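Local coordinates for aspartate-semialdehyde dehydrogenase (Thermus thermophilus, PDB 2YV3), which probably catalyses the NADPH-dependent reductive dephosphorylation of L-aspartyl 4-phosphate to L-aspartate semialdehyde, a step on the route to lysine, methionine and threonine, at residues T234-A239 with Q311-A316; N124-I129 with H238-S243. All coordinates share one frame; numbering follows the deposited sequence.

Interaction 1 (T234-A239 with Q311-A316); sequences TLRAHA and QLLKGA
The backbone N of Gln311 donates a hydrogen bond of 2.9 Å to Arg236 O and so ties the loop entering strand 237-246 to the turn that follows strand 302-310. Two residues on, backbone bonding between His238 and Gly309 continues the pairing into the sheet. Beyond the bond, Gln311 reaches the imidazole of His238 with its aliphatic part. With CG anti to the backbone N (chi1 -171°), the CG methylene sits over one face of the ring, 3.2 Å from its centroid, in a CH-pi contact displaced toward the CE1-NE2 rim. A bend at chi2 then carries the amide off, its plane 42° from the ring, and OE1 is hydrogen-bonded to Ser155. Glutamine suits the site because one side chain supplies a greasy cover for the ring and a polar end for this neighbour. Arg236 works in the other direction: its long chain spans to the leucines, laying a guanidinium face on Leu312 CB, which is 4.0 Å from NH2, while Leu313 CG meets the edge. Its charge is answered by salt bridges to Glu15 and Asp310. The chemistry thus places the CG methylene of a predicted NADP-binding glutamine over one face of His238, the predicted proton acceptor, consistent with the nicotinamide cofactor binding next to the catalytic histidine.

Interaction 2 (N124-I129 with H238-S243); sequences NCTTAI and HAEAVS
Cys125 meets His238 at the edge of the imidazole: SG lies in the ring plane, 3.1 Å from CE1 and 4.2 Å from the ring centroid, a sulfur-aromatic approach. Its chi1 of 50° places the sulfur between the backbone N and the carbonyl carbon, on the CE1 side of the ring. Thr126, the next residue of the helix, stands across the imidazole at about a right angle, with OG1 3.8 Å from ND1, while its CG2 faces the other way along strand 238-243, toward Glu240. There the extended Glu240 side chain runs in against the helix and meets Ile129 coming from the opposite direction, with CG1 of Ile129 3.4 Å from OE2. The same OE2 lies 2.8 Å from Thr126 O; both are acceptors, so this is not a hydrogen bond, and their placement is doubtful at this resolution. The branched Thr126 and Ile129 fill the space between helix and strand, Thr126 CG2 and Ile129 CG1 both resting near OE2, and Thr150 of strand 143-151 also touches Glu240. Cut back to an alanine, this position would probably open a gap between helix and strand and leave Thr126 CG2 and Ile129 CG1 without their shared neighbour. Helix 125-129, with Asn124 as its N-cap residue, crosses the strand at -65°, its axis 9.3 Å away. The start of the helix puts Cys125, the predicted acyl-thioester nucleophile, beside the predicted proton acceptor His238, a pairing consistent with thiol-histidine catalysis in this family.

Overall arrangement
Both interactions use strand 237-246 and have His238 in common; Gln311 of interaction 1 and Cys125 of interaction 2 touch each other as well as its ring. Their centres lie about 10 Å apart, and the direct contacts are Gln311 NE2 at 3.9 Å from Cys125 CB and Lys314 CG at 3.6 Å from Ile129 CG2. Segment 311-316 and helix 125-129 therefore close together on one end of the strand. The predicted site assembles there, with nucleophile, proton acceptor and NADP-binding glutamine in contact and the predicted substrate-binding Gln152 beside His238 and Thr126. From the next residue on, Ala239 and Ala241 pack against Val191 and Thr228 of the second subunit, placing this site close to the dimer interface.

Interaction 1 (T234-A239 with Q311-A316)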
loop_
_atom_site.group_PDB
_atom_site.type_symbol
_atom_site.label_atom_id
_atom_site.label_comp_id
_atom_site.label_asym_id
_atom_site.label_seq_id
_atom_site.Cartn_x
_atom_site.Cartn_y
_atom_site.Cartn_z
ATOM N N THR A 234 -1.503 6.606 8.322
ATOM C CA THR A 234 -2.116 7.783 7.748
ATOM C C THR A 234 -3.340 8.162 8.571
ATOM O O THR A 234 -4.060 7.306 9.054
ATOM C CB THR A 234 -2.468 7.533 6.285
ATOM O OG1 THR A 234 -1.271 7.187 5.589
ATOM C CG2 THR A 234 -3.001 8.781 5.640
ATOM N N LEU A 235 -3.544 9.457 8.760
ATOM C CA LEU A 235 -4.662 9.948 9.540
ATOM C C LEU A 235 -6.020 9.546 8.993
ATOM O O LEU A 235 -6.566 8.532 9.391
ATOM C CB LEU A 235 -4.623 11.476 9.654
ATOM C CG LEU A 235 -3.698 12.185 10.640
ATOM C CD1 LEU A 235 -3.722 11.419 11.961
ATOM C CD2 LEU A 235 -2.305 12.280 10.096
ATOM N N ARG A 236 -6.552 10.336 8.060
ATOM C CA ARG A 236 -7.892 10.092 7.526
ATOM C C ARG A 236 -8.142 9.747 6.055
ATOM O O ARG A 236 -9.306 9.648 5.672
ATOM C CB ARG A 236 -8.788 11.286 7.906
ATOM C CG ARG A 236 -8.072 12.650 7.915
ATOM C CD ARG A 236 -8.996 13.746 8.421
ATOM N NE ARG A 236 -10.179 13.893 7.577
ATOM C CZ ARG A 236 -11.322 14.447 7.969
ATOM N NH1 ARG A 236 -11.459 14.914 9.207
ATOM N NH2 ARG A 236 -12.326 14.543 7.115
ATOM N N ALA A 237 -7.103 9.524 5.245
ATOM C CA ALA A 237 -7.320 9.224 3.815
ATOM C C ALA A 237 -7.045 7.798 3.299
ATOM O O ALA A 237 -5.962 7.239 3.492
ATOM C CB ALA A 237 -6.534 10.225 2.971
ATOM N N HIS A 238 -8.013 7.213 2.608
ATOM C CA HIS A 238 -7.825 5.863 2.069
ATOM C C HIS A 238 -7.209 5.823 0.672
ATOM O O HIS A 238 -7.680 6.491 -0.229
ATOM C CB HIS A 238 -9.154 5.110 1.999
ATOM C CG HIS A 238 -9.582 4.485 3.291
ATOM N ND1 HIS A 238 -10.772 3.801 3.422
ATOM C CD2 HIS A 238 -8.991 4.447 4.506
ATOM C CE1 HIS A 238 -10.898 3.372 4.663
ATOM N NE2 HIS A 238 -9.831 3.751 5.343
ATOM N N ALA A 239 -6.164 5.019 0.493
ATOM C CA ALA A 239 -5.533 4.870 -0.816
ATOM C C ALA A 239 -5.779 3.457 -1.359
ATOM O O ALA A 239 -5.867 2.497 -0.600
ATOM C CB ALA A 239 -4.052 5.123 -0.706
ATOM N N GLN A 311 -11.632 9.358 3.985
ATOM C CA GLN A 311 -12.331 8.251 4.630
ATOM C C GLN A 311 -13.496 8.645 5.557
ATOM O O GLN A 311 -14.471 7.909 5.668
ATOM C CB GLN A 311 -11.302 7.401 5.373
ATOM C CG GLN A 311 -11.819 6.094 5.919
ATOM C CD GLN A 311 -12.503 6.249 7.255
ATOM O OE1 GLN A 311 -12.140 7.121 8.057
ATOM N NE2 GLN A 311 -13.491 5.391 7.519
ATOM N N LEU A 312 -13.417 9.795 6.217
ATOM C CA LEU A 312 -14.517 10.213 7.074
ATOM C C LEU A 312 -15.593 10.925 6.281
ATOM O O LEU A 312 -16.683 11.169 6.780
ATOM C CB LEU A 312 -14.029 11.128 8.192
ATOM C CG LEU A 312 -14.041 10.417 9.545
ATOM C CD1 LEU A 312 -13.622 11.370 10.631
ATOM C CD2 LEU A 312 -15.441 9.883 9.830
ATOM N N LEU A 313 -15.281 11.265 5.041
ATOM C CA LEU A 313 -16.243 11.952 4.201
ATOM C C LEU A 313 -17.006 10.956 3.344
ATOM O O LEU A 313 -18.108 11.235 2.890
ATOM C CB LEU A 313 -15.540 13.014 3.341
ATOM C CG LEU A 313 -15.166 14.312 4.075
ATOM C CD1 LEU A 313 -14.713 15.344 3.079
ATOM C CD2 LEU A 313 -16.357 14.851 4.809
ATOM N N LYS A 314 -16.415 9.787 3.121
ATOM C CA LYS A 314 -17.091 8.743 2.358
ATOM C C LYS A 314 -17.671 7.811 3.426
ATOM O O LYS A 314 -17.494 6.590 3.462
ATOM C CB LYS A 314 -16.122 8.062 1.391
ATOM C CG LYS A 314 -15.620 9.047 0.303
ATOM C CD LYS A 314 -16.745 9.950 -0.256
ATOM C CE LYS A 314 -17.573 9.211 -1.306
ATOM N NZ LYS A 314 -18.869 9.863 -1.694
ATOM N N GLY A 315 -18.349 8.500 4.326
ATOM C CA GLY A 315 -19.055 7.931 5.438
ATOM C C GLY A 315 -20.153 8.973 5.506
ATOM O O GLY A 315 -21.298 8.713 5.109
ATOM N N ALA A 316 -19.765 10.181 5.917
ATOM C CA ALA A 316 -20.686 11.298 6.072
ATOM C C ALA A 316 -21.127 12.094 4.841
ATOM O O ALA A 316 -22.264 12.554 4.808
ATOM C CB ALA A 316 -20.137 12.258 7.121
#

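Interaction 2 (N124-I129 with H238-S243)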
loop_
_atom_site.group_PDB
_atom_site.type_symbol
_atom_site.label_atom_id
_atom_site.label_comp_id
_atom_site.label_asym_id
_atom_site.label_seq_id
_atom_site.Cartn_x
_atom_site.Cartn_y
_atom_site.Cartn_z
ATOM N N ASN A 124 -19.598 0.819 2.428
ATOM C CA ASN A 124 -18.361 0.816 3.196
ATOM C C ASN A 124 -17.507 1.977 2.764
ATOM O O ASN A 124 -17.814 2.632 1.785
ATOM C CB ASN A 124 -17.570 -0.466 2.990
ATOM C CG ASN A 124 -16.375 -0.559 3.929
ATOM O OD1 ASN A 124 -15.241 -0.802 3.502
ATOM N ND2 ASN A 124 -16.631 -0.371 5.225
ATOM N N CYS A 125 -16.432 2.233 3.490
ATOM C CA CYS A 125 -15.544 3.327 3.141
ATOM C C CYS A 125 -14.845 2.988 1.829
ATOM O O CYS A 125 -15.092 3.595 0.781
ATOM C CB CYS A 125 -14.504 3.512 4.246
ATOM S SG CYS A 125 -13.678 1.939 4.698
ATOM N N THR A 126 -13.973 1.992 1.921
ATOM C CA THR A 126 -13.177 1.518 0.809
ATOM C C THR A 126 -13.967 1.339 -0.485
ATOM O O THR A 126 -13.404 1.509 -1.569
ATOM C CB THR A 126 -12.503 0.179 1.171
ATOM O OG1 THR A 126 -11.736 0.334 2.366
ATOM C CG2 THR A 126 -11.570 -0.262 0.075
ATOM N N THR A 127 -15.257 1.000 -0.365
ATOM C CA THR A 127 -16.130 0.773 -1.522
ATOM C C THR A 127 -16.665 2.053 -2.152
ATOM O O THR A 127 -16.698 2.187 -3.372
ATOM C CB THR A 127 -17.348 -0.116 -1.159
ATOM O OG1 THR A 127 -16.927 -1.471 -0.945
ATOM C CG2 THR A 127 -18.360 -0.099 -2.276
ATOM N N ALA A 128 -17.094 2.983 -1.305
ATOM C CA ALA A 128 -17.629 4.252 -1.767
ATOM C C ALA A 128 -16.661 4.910 -2.746
ATOM O O ALA A 128 -16.952 5.002 -3.953
ATOM C CB ALA A 128 -17.887 5.167 -0.595
ATOM N N ILE A 129 -15.504 5.350 -2.249
ATOM C CA ILE A 129 -14.549 6.009 -3.132
ATOM C C ILE A 129 -14.199 5.167 -4.355
ATOM O O ILE A 129 -14.282 5.662 -5.471
ATOM C CB ILE A 129 -13.244 6.452 -2.393
ATOM C CG1 ILE A 129 -12.064 5.566 -2.803
ATOM C CG2 ILE A 129 -13.470 6.468 -0.879
ATOM C CD1 ILE A 129 -10.792 6.344 -3.047
ATOM N N HIS A 238 -8.013 7.213 2.608
ATOM C CA HIS A 238 -7.825 5.863 2.069
ATOM C C HIS A 238 -7.209 5.823 0.672
ATOM O O HIS A 238 -7.680 6.491 -0.229
ATOM C CB HIS A 238 -9.154 5.110 1.999
ATOM C CG HIS A 238 -9.582 4.485 3.291
ATOM N ND1 HIS A 238 -10.772 3.801 3.422
ATOM C CD2 HIS A 238 -8.991 4.447 4.506
ATOM C CE1 HIS A 238 -10.898 3.372 4.663
ATOM N NE2 HIS A 238 -9.831 3.751 5.343
ATOM N N ALA A 239 -6.164 5.019 0.493
ATOM C CA ALA A 239 -5.533 4.870 -0.816
ATOM C C ALA A 239 -5.779 3.457 -1.359
ATOM O O ALA A 239 -5.867 2.497 -0.600
ATOM C CB ALA A 239 -4.052 5.123 -0.706
ATOM N N GLU A 240 -5.911 3.320 -2.669
ATOM C CA GLU A 240 -6.114 1.988 -3.226
ATOM C C GLU A 240 -5.685 1.825 -4.684
ATOM O O GLU A 240 -6.359 2.297 -5.594
ATOM C CB GLU A 240 -7.579 1.538 -3.042
ATOM C CG GLU A 240 -8.615 2.660 -3.081
ATOM C CD GLU A 240 -10.053 2.143 -3.086
ATOM O OE1 GLU A 240 -10.445 1.447 -4.055
ATOM O OE2 GLU A 240 -10.787 2.439 -2.121
ATOM N N ALA A 241 -4.552 1.161 -4.894
ATOM C CA ALA A 241 -4.055 0.929 -6.241
ATOM C C ALA A 241 -5.024 -0.029 -6.907
ATOM O O ALA A 241 -5.155 -1.182 -6.494
ATOM C CB ALA A 241 -2.655 0.320 -6.195
ATOM N N VAL A 242 -5.698 0.451 -7.943
ATOM C CA VAL A 242 -6.692 -0.349 -8.641
ATOM C C VAL A 242 -6.230 -0.883 -9.998
ATOM O O VAL A 242 -5.325 -0.340 -10.621
ATOM C CB VAL A 242 -7.988 0.473 -8.806
ATOM C CG1 VAL A 242 -9.079 -0.365 -9.469
ATOM C CG2 VAL A 242 -8.443 0.971 -7.447
ATOM N N SER A 243 -6.841 -1.981 -10.429
ATOM C CA SER A 243 -6.520 -2.600 -11.710
ATOM C C SER A 243 -7.800 -3.225 -12.213
ATOM O O SER A 243 -8.623 -3.669 -11.418
ATOM C CB SER A 243 -5.451 -3.662 -11.533
ATOM O OG SER A 243 -4.324 -3.106 -10.884
#